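SufC protein (Thermus thermophilus, PDB 2D2E) probably hydrolyses ATP as the cytoplasmic ABC-type ATPase of the Suf system for iron-sulfur cluster assembly. Local coordinates at residues Leu174-Lys180 with Tyr202-Tyr208; Val186-Arg190 with Tyr208-Asp212. One frame throughout, in Å; residues are numbered along the deposited sequence.

Contact 1 (Leu174-Lys180 with Tyr202-Tyr208); sequences LDIDALK and YQRILNY
Leu174 lies over one face of the Tyr202 ring: its CG stands 4.0 Å from the ring centroid, 11° off the normal, a CH-pi contact made at about a right angle between the two side chains. Its CD2 is wedged between that ring and Arg204, 3.7 Å from Arg204 CB and over the rim of one guanidinium face. In this conformer, one of two deposited, Arg204 bends at chi2 and chi3, with CG against Leu179 CD1 and Ile176 CD1, the latter 3.6 Å away. Ile176 CG2 touches the hydroxyl end of Tyr208, 3.4 Å from OH. The Tyr208 ring is sandwiched: Lys180 CG sits over its centre, 3.9 Å from the centroid, the Arg204 carbonyl oxygen lies above the opposite face toward the rim, and Leu179 CB meets its edge, 4.0 Å from CE1. Extended beyond CG, the lysine chain crosses the face on which Lys180 CG lies, its CE 3.4 Å from Tyr208 CE2. Leu179 also packs on Ile205, a buried pair. No hydrogen bond crosses the contact. These largely apolar contacts join the start of helix 176-189 to the loop after strand 195-199: by sequence, the end of the probable D-loop of an ABC ATPase and the helix turn behind it, set against the loop following the probable switch histidine, with the Tyr202 side chain about 9 Å from that of ADP-binding Lys42.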
loop_
_atom_site.group_PDB
_atom_site.type_symbol
_atom_site.label_atom_id
_atom_site.label_comp_id
_atom_site.label_asym_id
_atom_site.label_seq_id
_atom_site.Cartn_x
_atom_site.Cartn_y
_atom_site.Cartn_z
ATOM N N LEU A 174 -3.167 -15.439 6.294
ATOM C CA LEU A 174 -4.580 -15.565 6.648
ATOM C C LEU A 174 -4.877 -15.103 8.074
ATOM O O LEU A 174 -5.830 -15.588 8.706
ATOM C CB LEU A 174 -5.052 -17.016 6.451
ATOM C CG LEU A 174 -5.028 -17.466 4.986
ATOM C CD1 LEU A 174 -5.488 -18.936 4.878
ATOM C CD2 LEU A 174 -5.954 -16.547 4.164
ATOM N N ASP A 175 -4.063 -14.177 8.588
ATOM C CA ASP A 175 -4.266 -13.619 9.946
ATOM C C ASP A 175 -5.452 -12.658 9.785
ATOM O O ASP A 175 -5.278 -11.489 9.425
ATOM C CB ASP A 175 -2.998 -12.876 10.383
ATOM C CG ASP A 175 -3.136 -12.183 11.731
ATOM O OD1 ASP A 175 -4.260 -12.031 12.243
ATOM O OD2 ASP A 175 -2.086 -11.768 12.268
ATOM N N ILE A 176 -6.663 -13.151 10.061
ATOM C CA ILE A 176 -7.863 -12.348 9.860
ATOM C C ILE A 176 -7.868 -10.995 10.588
ATOM O O ILE A 176 -8.302 -9.984 10.029
ATOM C CB ILE A 176 -9.148 -13.163 10.214
ATOM C CG1 ILE A 176 -9.192 -14.470 9.402
ATOM C CG2 ILE A 176 -10.398 -12.317 9.951
ATOM C CD1 ILE A 176 -9.027 -14.315 7.870
ATOM N N ASP A 177 -7.388 -10.966 11.828
ATOM C CA ASP A 177 -7.368 -9.697 12.540
ATOM C C ASP A 177 -6.547 -8.658 11.792
ATOM O O ASP A 177 -6.976 -7.514 11.654
ATOM C CB ASP A 177 -6.807 -9.853 13.952
ATOM C CG ASP A 177 -6.516 -8.508 14.605
ATOM O OD1 ASP A 177 -5.339 -8.096 14.628
ATOM O OD2 ASP A 177 -7.470 -7.857 15.076
ATOM N N ALA A 178 -5.370 -9.054 11.313
ATOM C CA ALA A 178 -4.498 -8.135 10.588
ATOM C C ALA A 178 -5.103 -7.696 9.267
ATOM O O ALA A 178 -4.970 -6.545 8.895
ATOM C CB ALA A 178 -3.123 -8.759 10.345
ATOM N N LEU A 179 -5.754 -8.613 8.559
ATOM C CA LEU A 179 -6.367 -8.243 7.287
ATOM C C LEU A 179 -7.515 -7.276 7.528
ATOM O O LEU A 179 -7.697 -6.329 6.766
ATOM C CB LEU A 179 -6.904 -9.476 6.556
ATOM C CG LEU A 179 -5.851 -10.564 6.297
ATOM C CD1 LEU A 179 -6.530 -11.784 5.672
ATOM C CD2 LEU A 179 -4.755 -10.018 5.374
ATOM N N LYS A 180 -8.262 -7.487 8.609
ATOM C CA LYS A 180 -9.389 -6.612 8.880
ATOM C C LYS A 180 -8.961 -5.202 9.282
ATOM O O LYS A 180 -9.654 -4.242 8.969
ATOM C CB LYS A 180 -10.321 -7.240 9.932
ATOM C CG LYS A 180 -11.191 -8.334 9.320
ATOM C CD LYS A 180 -12.311 -8.774 10.249
ATOM C CE LYS A 180 -13.283 -9.682 9.513
ATOM N NZ LYS A 180 -14.309 -10.235 10.430
ATOM N N TYR A 202 -3.247 -14.403 -1.106
ATOM C CA TYR A 202 -4.568 -14.981 -0.821
ATOM C C TYR A 202 -5.680 -14.005 -1.147
ATOM O O TYR A 202 -5.535 -12.798 -0.994
ATOM C CB TYR A 202 -4.712 -15.323 0.667
ATOM C CG TYR A 202 -3.809 -16.433 1.110
ATOM C CD1 TYR A 202 -2.728 -16.178 1.962
ATOM C CD2 TYR A 202 -4.020 -17.737 0.680
ATOM C CE1 TYR A 202 -1.885 -17.199 2.378
ATOM C CE2 TYR A 202 -3.167 -18.776 1.090
ATOM C CZ TYR A 202 -2.108 -18.494 1.938
ATOM O OH TYR A 202 -1.280 -19.508 2.363
ATOM N N GLN A 203 -6.816 -14.542 -1.561
ATOM C CA GLN A 203 -7.977 -13.722 -1.865
ATOM C C GLN A 203 -8.682 -13.188 -0.601
ATOM O O GLN A 203 -9.404 -12.202 -0.674
ATOM C CB GLN A 203 -9.003 -14.570 -2.643
ATOM C CG GLN A 203 -10.300 -13.840 -3.035
ATOM C CD GLN A 203 -11.429 -13.909 -1.994
ATOM O OE1 GLN A 203 -11.361 -14.641 -1.012
ATOM N NE2 GLN A 203 -12.463 -13.134 -2.228
ATOM N N ARG A 204 -8.455 -13.840 0.541
ATOM C CA ARG A 204 -9.141 -13.488 1.795
ATOM C C ARG A 204 -9.431 -12.020 2.076
ATOM O O ARG A 204 -10.577 -11.654 2.328
ATOM C CB ARG A 204 -8.403 -14.079 3.005
ATOM C CG ARG A 204 -9.238 -14.066 4.300
ATOM C CD ARG A 204 -10.536 -14.872 4.133
ATOM N NE ARG A 204 -10.266 -16.191 3.558
ATOM C CZ ARG A 204 -9.777 -17.227 4.233
ATOM N NH1 ARG A 204 -9.513 -17.118 5.529
ATOM N NH2 ARG A 204 -9.517 -18.363 3.600
ATOM N N ILE A 205 -8.407 -11.177 2.044
ATOM C CA ILE A 205 -8.631 -9.761 2.350
ATOM C C ILE A 205 -9.651 -9.070 1.451
ATOM O O ILE A 205 -10.272 -8.064 1.850
ATOM C CB ILE A 205 -7.277 -8.988 2.360
ATOM C CG1 ILE A 205 -7.456 -7.611 3.028
ATOM C CG2 ILE A 205 -6.738 -8.833 0.930
ATOM C CD1 ILE A 205 -6.126 -6.871 3.248
ATOM N N LEU A 206 -9.838 -9.610 0.250
ATOM C CA LEU A 206 -10.743 -8.998 -0.707
ATOM C C LEU A 206 -12.211 -9.201 -0.378
ATOM O O LEU A 206 -13.094 -8.656 -1.055
ATOM C CB LEU A 206 -10.389 -9.466 -2.125
ATOM C CG LEU A 206 -8.927 -9.159 -2.459
ATOM C CD1 LEU A 206 -8.596 -9.661 -3.869
ATOM C CD2 LEU A 206 -8.657 -7.660 -2.367
ATOM N N ASN A 207 -12.467 -9.983 0.663
ATOM C CA ASN A 207 -13.838 -10.166 1.135
ATOM C C ASN A 207 -14.128 -8.985 2.073
ATOM O O ASN A 207 -15.300 -8.665 2.340
ATOM C CB ASN A 207 -13.971 -11.479 1.892
ATOM C CG ASN A 207 -13.846 -12.677 0.979
ATOM O OD1 ASN A 207 -14.553 -12.776 -0.025
ATOM N ND2 ASN A 207 -12.944 -13.583 1.310
ATOM N N TYR A 208 -13.065 -8.329 2.562
ATOM C CA TYR A 208 -13.226 -7.176 3.452
ATOM C C TYR A 208 -13.012 -5.860 2.700
ATOM O O TYR A 208 -13.599 -4.847 3.053
ATOM C CB TYR A 208 -12.258 -7.221 4.672
ATOM C CG TYR A 208 -12.126 -8.579 5.289
ATOM C CD1 TYR A 208 -10.882 -9.183 5.433
ATOM C CD2 TYR A 208 -13.260 -9.300 5.690
ATOM C CE1 TYR A 208 -10.764 -10.486 5.944
ATOM C CE2 TYR A 208 -13.147 -10.599 6.210
ATOM C CZ TYR A 208 -11.898 -11.182 6.327
ATOM O OH TYR A 208 -11.780 -12.476 6.812
#

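Contact 2 (Val186-Arg190 with Tyr208-Asp212); sequences VNAMR and YIQPD
Ile209 meets Val186 at about a right angle, its CG2 3.9 Å from Val186 CG1 and its CD1 against Val186 CB and CG2. The pair joins the last turn of helix 176-189, the helix of a beta-alpha-beta unit between parallel strands 164-168 and 195-199, to the loop entering strand 213-218 in the P-loop NTPase core. Val31 of the neighbouring strand 31-35 touches both side chains. Beyond this apolar patch the contact turns polar. Asn187 gives its ND2 to Tyr208 O at 2.9 Å in a fairly straight bond (163° at the hydrogen), the acceptor lying in the amide plane. Its OD1 accepts from Arg190 NE at 2.9 Å, lying in the guanidinium plane, with NE in the plane of the Asn187 carbonyl. One end donating and the other accepting, these two bonds fix the flip of the amide. Arg190 runs extended from CG to NE (chi2 -168°), which carries NH2 to Gln210 O, 2.6 Å away, at the guanidinium edge; NH1 adds only a weak bond to the same oxygen. Gripped at NE and NH2 by two acceptors, the guanidinium is held against rotation. Water 1 accepts from Gln210 N at 2.9 Å and lies 3.0 Å from Asn187 OD1. Asp212 OD2, which is bonded to Val31 N, stands 4.2 Å from Arg190 NH1, too far for a salt bridge, and water 2 spans the gap, donating to OD2 at 3.0 Å and accepting weakly from NH1.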
loop_
_atom_site.group_PDB
_atom_site.type_symbol
_atom_site.label_atom_id
_atom_site.label_comp_id
_atom_site.label_asym_id
_atom_site.label_seq_id
_atom_site.Cartn_x
_atom_site.Cartn_y
_atom_site.Cartn_z
ATOM N N VAL A 186 -8.364 1.036 4.672
ATOM C CA VAL A 186 -8.575 1.305 3.254
ATOM C C VAL A 186 -10.023 1.723 2.987
ATOM O O VAL A 186 -10.263 2.651 2.232
ATOM C CB VAL A 186 -8.164 0.082 2.393
ATOM C CG1 VAL A 186 -8.549 0.306 0.924
ATOM C CG2 VAL A 186 -6.652 -0.112 2.491
ATOM N N ASN A 187 -10.986 1.074 3.621
ATOM C CA ASN A 187 -12.385 1.443 3.384
ATOM C C ASN A 187 -12.678 2.857 3.915
ATOM O O ASN A 187 -13.486 3.587 3.342
ATOM C CB ASN A 187 -13.318 0.403 4.012
ATOM C CG ASN A 187 -13.358 -0.904 3.213
ATOM O OD1 ASN A 187 -13.354 -0.886 1.981
ATOM N ND2 ASN A 187 -13.417 -2.036 3.918
ATOM N N ALA A 188 -12.008 3.251 4.993
ATOM C CA ALA A 188 -12.218 4.586 5.547
ATOM C C ALA A 188 -11.638 5.691 4.637
ATOM O O ALA A 188 -12.120 6.822 4.634
ATOM C CB ALA A 188 -11.610 4.666 6.933
ATOM N N MET A 189 -10.612 5.356 3.863
ATOM C CA MET A 189 -9.985 6.301 2.938
ATOM C C MET A 189 -10.669 6.382 1.581
ATOM O O MET A 189 -10.394 7.316 0.820
ATOM C CB MET A 189 -8.511 5.916 2.678
ATOM C CG MET A 189 -7.595 6.137 3.873
ATOM S SD MET A 189 -7.454 7.893 4.267
ATOM C CE MET A 189 -6.391 8.513 2.958
ATOM N N ARG A 190 -11.520 5.400 1.260
ATOM C CA ARG A 190 -12.185 5.379 -0.047
ATOM C C ARG A 190 -12.851 6.700 -0.351
ATOM O O ARG A 190 -13.598 7.238 0.469
ATOM C CB ARG A 190 -13.245 4.293 -0.121
ATOM C CG ARG A 190 -12.736 2.919 -0.292
ATOM C CD ARG A 190 -13.922 2.041 -0.648
ATOM N NE ARG A 190 -13.624 0.627 -0.526
ATOM C CZ ARG A 190 -13.510 -0.206 -1.552
ATOM N NH1 ARG A 190 -13.669 0.227 -2.798
ATOM N NH2 ARG A 190 -13.249 -1.475 -1.322
ATOM N N TYR A 208 -13.065 -8.329 2.562
ATOM C CA TYR A 208 -13.226 -7.176 3.452
ATOM C C TYR A 208 -13.012 -5.860 2.700
ATOM O O TYR A 208 -13.599 -4.847 3.053
ATOM C CB TYR A 208 -12.258 -7.221 4.672
ATOM C CG TYR A 208 -12.126 -8.579 5.289
ATOM C CD1 TYR A 208 -10.882 -9.183 5.433
ATOM C CD2 TYR A 208 -13.260 -9.300 5.690
ATOM C CE1 TYR A 208 -10.764 -10.486 5.944
ATOM C CE2 TYR A 208 -13.147 -10.599 6.210
ATOM C CZ TYR A 208 -11.898 -11.182 6.327
ATOM O OH TYR A 208 -11.780 -12.476 6.812
ATOM N N ILE A 209 -12.176 -5.897 1.658
ATOM C CA ILE A 209 -11.912 -4.723 0.822
ATOM C C ILE A 209 -12.349 -5.141 -0.574
ATOM O O ILE A 209 -11.595 -5.813 -1.269
ATOM C CB ILE A 209 -10.394 -4.371 0.711
ATOM C CG1 ILE A 209 -9.757 -4.252 2.090
ATOM C CG2 ILE A 209 -10.230 -3.064 -0.057
ATOM C CD1 ILE A 209 -8.244 -3.913 2.074
ATOM N N GLN A 210 -13.546 -4.751 -0.993
ATOM C CA GLN A 210 -14.010 -5.126 -2.320
ATOM C C GLN A 210 -13.246 -4.312 -3.386
ATOM O O GLN A 210 -13.327 -3.087 -3.408
ATOM C CB GLN A 210 -15.503 -4.851 -2.431
ATOM C CG GLN A 210 -16.022 -5.067 -3.840
ATOM C CD GLN A 210 -17.510 -5.356 -3.891
ATOM O OE1 GLN A 210 -18.115 -5.716 -2.881
ATOM N NE2 GLN A 210 -18.118 -5.229 -5.057
ATOM N N PRO A 211 -12.506 -4.983 -4.283
ATOM C CA PRO A 211 -11.756 -4.264 -5.315
ATOM C C PRO A 211 -12.577 -3.927 -6.565
ATOM O O PRO A 211 -13.484 -4.680 -6.949
ATOM C CB PRO A 211 -10.614 -5.226 -5.647
ATOM C CG PRO A 211 -11.292 -6.583 -5.519
ATOM C CD PRO A 211 -12.147 -6.418 -4.251
ATOM N N ASP A 212 -12.265 -2.793 -7.169
ATOM C CA ASP A 212 -12.916 -2.374 -8.405
ATOM C C ASP A 212 -12.324 -3.162 -9.565
ATOM O O ASP A 212 -12.986 -3.392 -10.583
ATOM C CB ASP A 212 -12.693 -0.883 -8.632
ATOM C CG ASP A 212 -13.329 -0.057 -7.562
ATOM O OD1 ASP A 212 -14.579 -0.114 -7.425
ATOM O OD2 ASP A 212 -12.597 0.629 -6.839
HETATM O O HOH W 1 -15.115 -2.945 0.624
HETATM O O HOH W 2 -13.938 2.652 -4.994
#

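How the contacts relate
Going from the N terminus, the chain passes 174-180 and 186-190 at the two ends of helix 176-189, runs through strand 195-199, and then lays down 202-208 and 208-212 in the following loop. Contact 1 closes a loop of 21 intervening residues and contact 2 one of 17; the segments alternate, so the two loops cross and neither lies within the other. Tyr208 is shared by both, and Leu206 O packs on Pro211 CD where they touch. Together they tie one loop to both ends of one helix, joining the connections on either side of strand 195-199 before strand 213-218 of the same mixed sheet begins.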